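PDB 3KST: endo-1,4-beta-xylanase from Bacteroides thetaiotaomicron VPI-5482, which probably hydrolyses O-glycosidic bonds in the breakdown of xylan, as a calcium-binding member of glycosyl hydrolase family 43. Local coordinates for residues A253-Q256 and W262-I265; Q239-T244 and Y281-A286; R147-D150 and I154-A157; I175-S180 and Q185-E190; C52-S55 and W61-E64. All blocks are in the same frame, centred on the assembly; numbering follows the deposited sequence.

Overall arrangement
Interactions 1 and 5 are antiparallel hairpin ladders, tied by backbone hydrogen bonds and padded by aromatic side chains; interaction 5 is the more buried. Both belong to one large sheet, and interaction 2 reaches that sheet too. Its strand 279-287 pairs with strand 262-268 of interaction 1, but its contact with the loop 239-244 is a lone salt bridge. Interaction 3 is a surface contact of a tryptophan with an arginine and a threonine. Interaction 4 is mostly alanine packing beside the predicted proton donor. Asp150 joins these two through salt bridges to Lys176 and Lys187. Interactions 3 and 5 lie on opposite sides of the chain's centre, with centres about 32 Å apart.

Interaction 1 (A253-Q256 and W262-I265); sequences APFQ and WKYI
Residues 253-256 and 262-265 run antiparallel in a beta hairpin, their short axes 4.7 Å apart at closest and 150° between their directions. Ala253 pairs with Ile265 and Phe255 with Lys263 as hydrogen-bonded pairs. Phe255 N gives to Lys263 O at 2.9 Å, and Lys263 N returns a bond to Phe255 O. Pro254-Tyr264 and Gln256-Trp262 alternate with them as non-hydrogen-bonded pairs. Side chains alternate between the two faces. On one face, the Phe255 ring takes Lys263 CB over its surface, 3.9 Å from the centroid, while Phe255 CE1 touches Ile265 CB. On the other, Gln256 CB sits over the six-membered ring of Trp262, 3.9 Å from its centroid. Pro254 lies at the ring edge, its CB 4.2 Å from Trp262 CE3. Trp262 CG lies anti to the carbonyl carbon (chi1 -69°), which brings the six-membered ring against Gln256 CB. With an alanine at Trp262, Gln256 CB would probably lose the ring face and Pro254 its edge neighbour. Pro254 CD lies beside Tyr264 CE1, 4.0 Å away. Strand 279-287 pairs with 262-268 on its other edge. Strand 27-32 packs on Ala253, Phe255 and Ile265, and Leu195 of strand 189-197 meets Pro254 and Trp262.

Interaction 2 (Q239-T244 and Y281-A286); sequences QGDAAT and YIKDFA
Lys283 reaches from a strand to Asp241 in a loop, and one salt bridge carries the contact. The CB of Lys283 points toward the loop, with CG anti to the carbonyl carbon (chi1 -79°). CB and CG stay clear of Asp241. CD is the first atom to come near, 4.1 Å from Asp241 OD1. The bend at chi3 brings CE to 3.7 Å from the same OD1, and the bend at chi4 turns NZ onto it. At the tip, Lys283 NZ donates to Asp241 OD1 at 2.8 Å. The ammonium meets this oxygen from above the carboxylate plane, 37° out of it. Lys283 NZ also bonds Gly297 O, so the buried lysine has a second polar partner. The other carboxylate oxygen is used within the loop. Asp241 OD2 accepts from Thr244 N at 3.2 Å, an Asx motif, and from Thr244 OG1 at 2.9 Å in the modelled conformer. These bonds probably limit how the carboxylate turns while OD1 takes the lysine. The loop follows strand 230-231 and leads to strand 250-256. Strand 279-287 lies between strands 262-268 and 293-305, and Asp241 also packs on Val299 of the latter.

Interaction 3 (R147-D150 and I154-A157); sequences RFTD and IWVA
Trp155 is met by Arg147 over one ring face and by Thr149 at the ring edge. The arginine crosses the indole with its chain and its charge. Arg147 CD lies over the five-membered ring, 3.5 Å from the centroid, in a CH-pi contact. Farther along, Arg147 CZ stands 4.4 Å from the centroid of the six-membered ring, over its face, a cation-pi contact. The guanidinium is not flat on the indole: the two planes are 60° apart, and NH1 is the nitrogen that dips closest to the ring. Trp155 NE1 donates to Thr149 OG1 at 3.1 Å, nearly straight at 160° and close to the ring plane. Thr149 CG2 also lies over one face of the guanidinium, 3.9 Å above its plane. The bend at chi3 (64°) carries the arginine head from the five-membered to the six-membered ring. Outside this shell, Arg147 NE forms a salt bridge with Glu126, and the arginine side chain also touches Trp124. Phe148 is the centre of an inverse gamma turn between Arg147 and Thr149. The contact lies near the turn of the hairpin of strands 141-148 and 152-158. Strand 172-175 flanks the latter strand, where Gln173 touches Trp155.

Interaction 4 (I175-S180 and Q185-E190); sequences IKAEVS and QGKVAE
Ala177 and Ala189 sit at the close-packed part of this contact, where the two segments come to 5.3 Å between their CA atoms. Ala177 CB points at the backbone of the other segment and lies 3.5 Å from Val188 N. In return, Ala189 CB is 3.6 Å from Ile175 O and 3.9 Å from Ile175 CG2. Small methyl groups thus fill the space between the backbones. No hydrogen bond joins the two segments directly; they meet by packing. The partly exposed side is looser and is made by two lysines. Lys187 CG starts anti to the backbone N (chi1 -173°), and its extended chain runs past Ala177, with CE 3.6 Å from Ala177 O. Lys187 NZ then comes to 4.9 Å from Lys176 NZ. This like-charge approach is probably eased by Asp150, which forms a salt bridge to each lysine through a different carboxylate oxygen. Glu190, the predicted proton donor, follows Ala189 directly and its CB points away from residues 175-180. Asn152 of strand 152-158 holds Lys187 and Ala189 by backbone bonds, and its ND2, with Tyr215 OH, bonds the Glu190 carboxylate. The contact is thus a link between two four-stranded antiparallel sheets, consistent with successive blades of the five-bladed beta-propeller of family 43, beside its probable active site.

Interaction 5 (C52-S55 and W61-E64); sequences CFSS and WKRE
A beta hairpin of strands 49-55 and 60-69 holds this contact, within the beta-propeller fold of family 43. Ser54 and Lys62 form its hydrogen-bonded pair: Ser54 N gives to Lys62 O and Lys62 N to Ser54 O, both bonds straight at 165°. Glu64 N adds a bond to Cys52 O at 2.9 Å. Phe53 and Arg63 are a non-hydrogen-bonded pair and lie side by side on one face. Phe53 CE2 sits over the guanidinium of Arg63, 3.5 Å above its plane, with the two planes 46° apart. Salt bridging to Glu18 and a bond to Gly43 O fix the head of Arg63 from outside. On the same face, Ser55 CB rests over the six-membered ring of Trp61, 3.4 Å from its centroid, and Phe53 CB touches Trp61 CE3. Trp61 NE1 bonds Leu58 O in the hairpin turn. A serine in place of Trp61 would probably leave Leu58 O without this donor and Ser55 and Phe53 beside a gap. On the other face, the bend of the Glu64 chain at chi2 (-68°) turns its carboxylate back to the first strand, where Ser54 OG donates to the anti lone pair of Glu64 OE2 at 2.6 Å.

Interaction 1 (A253-Q256 and W262-I265)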
# COMPACT_ATOMS: atom_id res chain seq x y z
N ALA A 253 -4.14 -1.17 2.41
CA ALA A 253 -4.58 0.09 1.82
C ALA A 253 -6.09 0.28 2.02
O ALA A 253 -6.85 -0.73 1.87
CB ALA A 253 -4.24 0.12 0.35
N PRO A 254 -6.53 1.51 2.38
CA PRO A 254 -7.96 1.78 2.47
C PRO A 254 -8.53 2.14 1.10
O PRO A 254 -7.82 2.74 0.29
CB PRO A 254 -8.05 2.97 3.43
CG PRO A 254 -6.66 3.43 3.70
CD PRO A 254 -5.73 2.68 2.83
N PHE A 255 -9.80 1.81 0.84
CA PHE A 255 -10.44 2.21 -0.43
C PHE A 255 -11.96 2.27 -0.30
O PHE A 255 -12.53 1.56 0.54
CB PHE A 255 -10.05 1.27 -1.57
CG PHE A 255 -10.47 -0.17 -1.36
CD1 PHE A 255 -9.67 -1.04 -0.61
CD2 PHE A 255 -11.67 -0.66 -1.89
CE1 PHE A 255 -10.06 -2.39 -0.40
CE2 PHE A 255 -12.08 -2.00 -1.68
CZ PHE A 255 -11.27 -2.87 -0.94
N GLN A 256 -12.58 3.14 -1.11
CA GLN A 256 -14.04 3.31 -1.11
C GLN A 256 -14.65 2.30 -2.08
O GLN A 256 -14.00 1.89 -3.07
CB GLN A 256 -14.47 4.78 -1.39
CG GLN A 256 -13.98 5.47 -2.66
CD GLN A 256 -14.92 5.37 -3.85
OE1 GLN A 256 -15.97 4.70 -3.81
NE2 GLN A 256 -14.56 6.08 -4.92
N TRP A 262 -16.30 1.95 3.10
CA TRP A 262 -14.87 1.70 2.93
C TRP A 262 -14.44 0.31 3.39
O TRP A 262 -15.06 -0.33 4.23
CB TRP A 262 -14.02 2.75 3.65
CG TRP A 262 -14.08 4.12 3.07
CD1 TRP A 262 -15.12 5.00 3.15
CD2 TRP A 262 -13.03 4.80 2.38
NE1 TRP A 262 -14.79 6.18 2.53
CE2 TRP A 262 -13.51 6.09 2.04
CE3 TRP A 262 -11.72 4.46 2.00
CZ2 TRP A 262 -12.75 7.03 1.33
CZ3 TRP A 262 -10.95 5.40 1.29
CH2 TRP A 262 -11.47 6.67 0.97
N LYS A 263 -13.33 -0.12 2.81
CA LYS A 263 -12.76 -1.44 3.08
C LYS A 263 -11.28 -1.23 3.19
O LYS A 263 -10.77 -0.19 2.72
CB LYS A 263 -13.06 -2.36 1.91
CG LYS A 263 -14.53 -2.77 1.76
CD LYS A 263 -14.96 -3.77 2.80
CE LYS A 263 -16.23 -4.53 2.40
NZ LYS A 263 -17.40 -3.66 2.38
N TYR A 264 -10.61 -2.21 3.80
CA TYR A 264 -9.15 -2.18 3.97
C TYR A 264 -8.59 -3.52 3.47
O TYR A 264 -8.92 -4.58 4.04
CB TYR A 264 -8.79 -1.93 5.44
CG TYR A 264 -7.32 -1.67 5.66
CD1 TYR A 264 -6.79 -0.40 5.47
CD2 TYR A 264 -6.44 -2.71 6.00
CE1 TYR A 264 -5.42 -0.15 5.64
CE2 TYR A 264 -5.05 -2.45 6.18
CZ TYR A 264 -4.55 -1.17 6.00
OH TYR A 264 -3.20 -0.89 6.14
N ILE A 265 -7.79 -3.49 2.39
CA ILE A 265 -7.19 -4.71 1.83
C ILE A 265 -5.85 -4.90 2.53
O ILE A 265 -5.15 -3.91 2.78
CB ILE A 265 -7.08 -4.68 0.28
CG1 ILE A 265 -6.66 -6.04 -0.28
CG2 ILE A 265 -6.15 -3.57 -0.22
CD1 ILE A 265 -6.74 -6.07 -1.83

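Interaction 2 (Q239-T244 and Y281-A286)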
# COMPACT_ATOMS: atom_id res chain seq x y z
N GLN A 239 -3.93 -6.87 14.13
CA GLN A 239 -2.76 -7.69 14.43
C GLN A 239 -3.28 -9.14 14.60
O GLN A 239 -3.41 -9.68 15.71
CB GLN A 239 -2.02 -7.14 15.66
CG GLN A 239 -0.71 -7.86 16.00
CD GLN A 239 0.01 -7.24 17.19
OE1 GLN A 239 -0.57 -7.09 18.26
NE2 GLN A 239 1.28 -6.91 17.01
N GLY A 240 -3.63 -9.73 13.46
CA GLY A 240 -4.18 -11.08 13.35
C GLY A 240 -5.70 -10.99 13.46
O GLY A 240 -6.20 -10.29 14.36
N ASP A 241 -6.42 -11.70 12.58
CA ASP A 241 -7.90 -11.77 12.58
C ASP A 241 -8.29 -13.00 13.38
O ASP A 241 -7.89 -14.11 13.03
CB ASP A 241 -8.48 -11.90 11.19
CG ASP A 241 -10.00 -11.93 11.19
OD1 ASP A 241 -10.59 -10.93 11.63
OD2 ASP A 241 -10.58 -12.95 10.76
N ALA A 242 -9.10 -12.78 14.42
CA ALA A 242 -9.47 -13.85 15.35
C ALA A 242 -10.32 -14.94 14.73
O ALA A 242 -10.02 -16.14 14.89
CB ALA A 242 -10.17 -13.22 16.60
N ALA A 243 -11.37 -14.56 14.00
CA ALA A 243 -12.29 -15.56 13.40
C ALA A 243 -11.62 -16.54 12.40
O ALA A 243 -11.83 -17.76 12.47
CB ALA A 243 -13.51 -14.86 12.78
N THR A 244 -10.77 -16.00 11.53
CA THR A 244 -10.08 -16.78 10.50
C THR A 244 -8.74 -17.36 10.98
O THR A 244 -8.22 -18.33 10.42
CB THR A 244 -9.86 -15.89 9.24
OG1 THR A 244 -11.06 -15.15 8.92
CG2 THR A 244 -9.45 -16.71 8.04
N TYR A 281 -6.53 -10.26 1.69
CA TYR A 281 -7.86 -10.34 2.31
C TYR A 281 -8.44 -8.93 2.47
O TYR A 281 -7.71 -7.94 2.41
CB TYR A 281 -7.75 -11.00 3.70
CG TYR A 281 -7.21 -12.42 3.65
CD1 TYR A 281 -8.07 -13.48 3.41
CD2 TYR A 281 -5.84 -12.69 3.79
CE1 TYR A 281 -7.59 -14.78 3.33
CE2 TYR A 281 -5.33 -13.97 3.71
CZ TYR A 281 -6.23 -15.03 3.46
OH TYR A 281 -5.76 -16.31 3.39
N ILE A 282 -9.75 -8.85 2.70
CA ILE A 282 -10.45 -7.56 2.85
C ILE A 282 -11.36 -7.51 4.09
O ILE A 282 -12.13 -8.43 4.34
CB ILE A 282 -11.26 -7.24 1.60
CG1 ILE A 282 -10.36 -7.06 0.36
CG2 ILE A 282 -12.12 -5.96 1.80
CD1 ILE A 282 -11.17 -6.97 -0.94
N LYS A 283 -11.27 -6.41 4.85
CA LYS A 283 -12.11 -6.15 6.03
C LYS A 283 -12.77 -4.79 5.82
O LYS A 283 -12.49 -4.10 4.84
CB LYS A 283 -11.26 -6.21 7.32
CG LYS A 283 -10.99 -7.65 7.79
CD LYS A 283 -10.06 -7.74 9.03
CE LYS A 283 -10.73 -7.42 10.35
NZ LYS A 283 -11.69 -8.47 10.87
N ASP A 284 -13.67 -4.42 6.73
CA ASP A 284 -14.30 -3.12 6.68
C ASP A 284 -13.34 -2.07 7.25
O ASP A 284 -12.44 -2.41 8.01
CB ASP A 284 -15.62 -3.11 7.43
CG ASP A 284 -16.63 -4.04 6.81
OD1 ASP A 284 -16.88 -3.90 5.59
OD2 ASP A 284 -17.15 -4.91 7.52
N PHE A 285 -13.54 -0.83 6.82
CA PHE A 285 -12.72 0.31 7.22
C PHE A 285 -13.59 1.53 7.44
O PHE A 285 -14.47 1.81 6.63
CB PHE A 285 -11.74 0.66 6.11
CG PHE A 285 -10.79 1.76 6.47
CD1 PHE A 285 -9.74 1.50 7.32
CD2 PHE A 285 -10.98 3.06 6.00
CE1 PHE A 285 -8.85 2.53 7.68
CE2 PHE A 285 -10.11 4.08 6.33
CZ PHE A 285 -9.05 3.81 7.20
N ALA A 286 -13.31 2.29 8.48
CA ALA A 286 -14.05 3.55 8.69
C ALA A 286 -13.34 4.50 9.62
O ALA A 286 -12.53 4.07 10.44
CB ALA A 286 -15.47 3.29 9.18

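Interaction 3 (R147-D150 and I154-A157)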
# COMPACT_ATOMS: atom_id res chain seq x y z
N ARG A 147 12.60 5.31 4.69
CA ARG A 147 14.05 5.42 4.61
C ARG A 147 14.58 4.56 5.76
O ARG A 147 13.94 4.44 6.82
CB ARG A 147 14.56 6.84 4.77
CG ARG A 147 14.04 7.81 3.73
CD ARG A 147 14.44 9.24 4.08
NE ARG A 147 15.88 9.46 4.06
CZ ARG A 147 16.50 10.53 4.59
NH1 ARG A 147 15.82 11.49 5.22
NH2 ARG A 147 17.82 10.62 4.51
N PHE A 148 15.78 4.04 5.56
CA PHE A 148 16.43 3.17 6.54
C PHE A 148 17.33 4.04 7.42
O PHE A 148 18.56 3.94 7.40
CB PHE A 148 17.19 2.06 5.82
CG PHE A 148 16.36 1.36 4.80
CD1 PHE A 148 15.39 0.44 5.19
CD2 PHE A 148 16.49 1.65 3.45
CE1 PHE A 148 14.59 -0.19 4.24
CE2 PHE A 148 15.70 1.03 2.51
CZ PHE A 148 14.75 0.10 2.90
N THR A 149 16.70 4.91 8.20
CA THR A 149 17.38 5.89 9.04
C THR A 149 17.48 5.51 10.50
O THR A 149 18.39 5.97 11.18
CB THR A 149 16.71 7.27 8.92
OG1 THR A 149 15.30 7.18 9.18
CG2 THR A 149 16.93 7.84 7.50
N ASP A 150 16.54 4.71 10.99
CA ASP A 150 16.54 4.25 12.40
C ASP A 150 15.54 3.12 12.43
O ASP A 150 14.41 3.25 12.95
CB ASP A 150 16.14 5.39 13.34
CG ASP A 150 16.32 5.03 14.81
OD1 ASP A 150 16.75 3.90 15.14
OD2 ASP A 150 16.08 5.94 15.63
N ILE A 154 9.14 5.79 8.32
CA ILE A 154 8.29 6.44 7.35
C ILE A 154 8.59 7.95 7.31
O ILE A 154 8.50 8.64 8.33
CB ILE A 154 6.79 6.21 7.62
CG1 ILE A 154 6.51 4.70 7.54
CG2 ILE A 154 5.94 7.00 6.58
CD1 ILE A 154 5.07 4.28 7.90
N TRP A 155 8.99 8.40 6.14
CA TRP A 155 9.28 9.80 5.82
C TRP A 155 8.25 10.33 4.84
O TRP A 155 7.48 9.58 4.23
CB TRP A 155 10.69 9.91 5.21
CG TRP A 155 11.76 9.79 6.22
CD1 TRP A 155 12.19 8.66 6.84
CD2 TRP A 155 12.52 10.85 6.77
NE1 TRP A 155 13.20 8.94 7.72
CE2 TRP A 155 13.43 10.29 7.69
CE3 TRP A 155 12.55 12.23 6.54
CZ2 TRP A 155 14.35 11.07 8.42
CZ3 TRP A 155 13.45 13.01 7.25
CH2 TRP A 155 14.31 12.42 8.21
N VAL A 156 8.21 11.65 4.68
CA VAL A 156 7.39 12.28 3.66
C VAL A 156 8.20 13.42 3.05
O VAL A 156 9.11 13.95 3.72
CB VAL A 156 6.07 12.83 4.27
CG1 VAL A 156 6.39 13.96 5.32
CG2 VAL A 156 5.09 13.32 3.16
N ALA A 157 7.89 13.71 1.78
CA ALA A 157 8.42 14.88 1.08
C ALA A 157 7.40 15.32 0.04
O ALA A 157 6.67 14.52 -0.47
CB ALA A 157 9.72 14.57 0.40

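Interaction 4 (I175-S180 and Q185-E190)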
# COMPACT_ATOMS: atom_id res chain seq x y z
N ILE A 175 7.01 8.50 11.23
CA ILE A 175 6.79 7.41 12.19
C ILE A 175 7.96 6.40 12.25
O ILE A 175 8.46 5.98 11.21
CB ILE A 175 5.51 6.60 11.78
CG1 ILE A 175 4.22 7.46 11.74
CG2 ILE A 175 5.31 5.40 12.69
CD1 ILE A 175 3.86 8.03 13.05
N LYS A 176 8.41 6.10 13.46
CA LYS A 176 9.37 5.01 13.69
C LYS A 176 8.78 4.03 14.72
O LYS A 176 7.83 4.37 15.43
CB LYS A 176 10.78 5.52 14.03
CG LYS A 176 11.00 6.36 15.23
CD LYS A 176 12.41 6.95 15.11
CE LYS A 176 13.09 7.23 16.39
NZ LYS A 176 14.33 8.02 16.06
N ALA A 177 9.31 2.80 14.72
CA ALA A 177 8.86 1.73 15.65
C ALA A 177 9.33 2.10 17.07
O ALA A 177 10.54 2.23 17.31
CB ALA A 177 9.41 0.40 15.20
N GLU A 178 8.37 2.33 17.98
CA GLU A 178 8.62 2.87 19.33
C GLU A 178 7.98 2.13 20.52
O GLU A 178 8.61 1.93 21.55
CB GLU A 178 8.04 4.29 19.32
CG GLU A 178 8.64 5.22 18.27
CD GLU A 178 9.43 6.34 18.84
OE1 GLU A 178 10.66 6.27 18.72
OE2 GLU A 178 8.83 7.27 19.42
N VAL A 179 6.71 1.77 20.37
CA VAL A 179 5.93 1.12 21.45
C VAL A 179 6.01 -0.41 21.35
O VAL A 179 6.43 -0.96 20.34
CB VAL A 179 4.46 1.65 21.48
CG1 VAL A 179 4.44 3.17 21.61
CG2 VAL A 179 3.68 1.23 20.28
N SER A 180 5.55 -1.09 22.40
CA SER A 180 5.69 -2.56 22.50
C SER A 180 5.21 -3.37 21.30
O SER A 180 5.96 -4.17 20.74
CB SER A 180 5.01 -3.07 23.77
OG SER A 180 5.04 -4.49 23.78
N GLN A 185 9.55 -7.67 16.46
CA GLN A 185 10.70 -8.16 15.70
C GLN A 185 11.31 -7.03 14.87
O GLN A 185 10.59 -6.41 14.10
CB GLN A 185 10.29 -9.32 14.80
CG GLN A 185 11.40 -9.91 14.00
CD GLN A 185 11.00 -11.16 13.22
OE1 GLN A 185 10.09 -11.90 13.62
NE2 GLN A 185 11.68 -11.41 12.12
N GLY A 186 12.60 -6.76 15.04
CA GLY A 186 13.26 -5.69 14.33
C GLY A 186 12.75 -4.33 14.77
O GLY A 186 12.09 -4.21 15.80
N LYS A 187 13.07 -3.30 13.99
CA LYS A 187 12.64 -1.92 14.24
C LYS A 187 12.11 -1.46 12.89
O LYS A 187 12.88 -1.04 12.03
CB LYS A 187 13.81 -1.09 14.75
CG LYS A 187 13.39 0.29 15.18
CD LYS A 187 14.53 1.10 15.77
CE LYS A 187 14.02 2.42 16.29
NZ LYS A 187 15.00 3.22 17.06
N VAL A 188 10.79 -1.59 12.70
CA VAL A 188 10.14 -1.38 11.40
C VAL A 188 8.80 -0.68 11.48
O VAL A 188 7.93 -1.15 12.20
CB VAL A 188 9.89 -2.77 10.71
CG1 VAL A 188 9.08 -2.62 9.38
CG2 VAL A 188 11.20 -3.53 10.46
N ALA A 189 8.66 0.44 10.77
CA ALA A 189 7.41 1.17 10.57
C ALA A 189 7.44 1.33 9.04
O ALA A 189 8.45 1.79 8.46
CB ALA A 189 7.44 2.51 11.26
N GLU A 190 6.38 0.91 8.37
CA GLU A 190 6.38 0.87 6.90
C GLU A 190 4.97 0.76 6.33
O GLU A 190 3.99 0.85 7.09
CB GLU A 190 7.25 -0.32 6.41
CG GLU A 190 6.70 -1.72 6.76
CD GLU A 190 7.61 -2.88 6.32
OE1 GLU A 190 8.81 -2.66 6.03
OE2 GLU A 190 7.10 -4.02 6.26

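Interaction 5 (C52-S55 and W61-E64)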
# COMPACT_ATOMS: atom_id res chain seq x y z
N CYS A 52 -1.87 -7.20 -12.45
CA CYS A 52 -3.11 -6.45 -12.26
C CYS A 52 -4.24 -7.47 -12.14
O CYS A 52 -4.32 -8.36 -12.96
CB CYS A 52 -3.43 -5.52 -13.43
SG CYS A 52 -5.04 -4.70 -13.24
N PHE A 53 -5.04 -7.35 -11.09
CA PHE A 53 -6.27 -8.17 -10.94
C PHE A 53 -7.45 -7.21 -10.93
O PHE A 53 -7.33 -6.12 -10.37
CB PHE A 53 -6.26 -8.95 -9.63
CG PHE A 53 -5.10 -9.88 -9.49
CD1 PHE A 53 -3.89 -9.41 -8.98
CD2 PHE A 53 -5.21 -11.23 -9.83
CE1 PHE A 53 -2.78 -10.28 -8.83
CE2 PHE A 53 -4.13 -12.11 -9.69
CZ PHE A 53 -2.90 -11.63 -9.19
N SER A 54 -8.58 -7.60 -11.54
CA SER A 54 -9.80 -6.79 -11.46
C SER A 54 -10.97 -7.60 -10.89
O SER A 54 -10.99 -8.82 -10.96
CB SER A 54 -10.20 -6.17 -12.81
OG SER A 54 -10.76 -7.13 -13.68
N SER A 55 -11.97 -6.87 -10.39
CA SER A 55 -13.16 -7.44 -9.75
C SER A 55 -14.36 -6.50 -9.77
O SER A 55 -14.19 -5.27 -9.71
CB SER A 55 -12.85 -7.78 -8.29
OG SER A 55 -13.98 -8.25 -7.56
N TRP A 61 -12.02 -12.33 -8.40
CA TRP A 61 -11.03 -11.52 -9.13
C TRP A 61 -10.61 -12.22 -10.42
O TRP A 61 -10.60 -13.44 -10.48
CB TRP A 61 -9.78 -11.27 -8.25
CG TRP A 61 -10.13 -10.44 -7.05
CD1 TRP A 61 -10.73 -10.87 -5.92
CD2 TRP A 61 -9.95 -9.03 -6.89
NE1 TRP A 61 -10.95 -9.83 -5.05
CE2 TRP A 61 -10.48 -8.68 -5.63
CE3 TRP A 61 -9.43 -8.02 -7.71
CZ2 TRP A 61 -10.50 -7.34 -5.16
CZ3 TRP A 61 -9.43 -6.68 -7.23
CH2 TRP A 61 -9.96 -6.37 -5.97
N LYS A 62 -10.30 -11.44 -11.45
CA LYS A 62 -9.76 -12.01 -12.69
C LYS A 62 -8.43 -11.31 -12.98
O LYS A 62 -8.29 -10.11 -12.70
CB LYS A 62 -10.73 -11.90 -13.87
CG LYS A 62 -10.50 -10.81 -14.92
CD LYS A 62 -11.57 -10.83 -16.01
CE LYS A 62 -11.01 -10.27 -17.32
NZ LYS A 62 -12.05 -10.12 -18.38
N ARG A 63 -7.48 -12.05 -13.55
CA ARG A 63 -6.20 -11.47 -13.97
C ARG A 63 -6.37 -10.62 -15.21
O ARG A 63 -7.08 -11.01 -16.16
CB ARG A 63 -5.16 -12.53 -14.26
CG ARG A 63 -4.59 -13.13 -13.02
CD ARG A 63 -3.56 -14.16 -13.41
NE ARG A 63 -2.86 -14.68 -12.25
CZ ARG A 63 -1.88 -14.04 -11.60
NH1 ARG A 63 -1.49 -12.80 -11.96
NH2 ARG A 63 -1.29 -14.64 -10.58
N GLU A 64 -5.76 -9.45 -15.19
CA GLU A 64 -5.77 -8.56 -16.34
C GLU A 64 -4.47 -8.63 -17.14
O GLU A 64 -4.46 -8.23 -18.31
CB GLU A 64 -6.08 -7.13 -15.91
CG GLU A 64 -7.50 -6.94 -15.40
CD GLU A 64 -8.58 -7.10 -16.45
OE1 GLU A 64 -8.30 -7.05 -17.67
OE2 GLU A 64 -9.73 -7.28 -16.04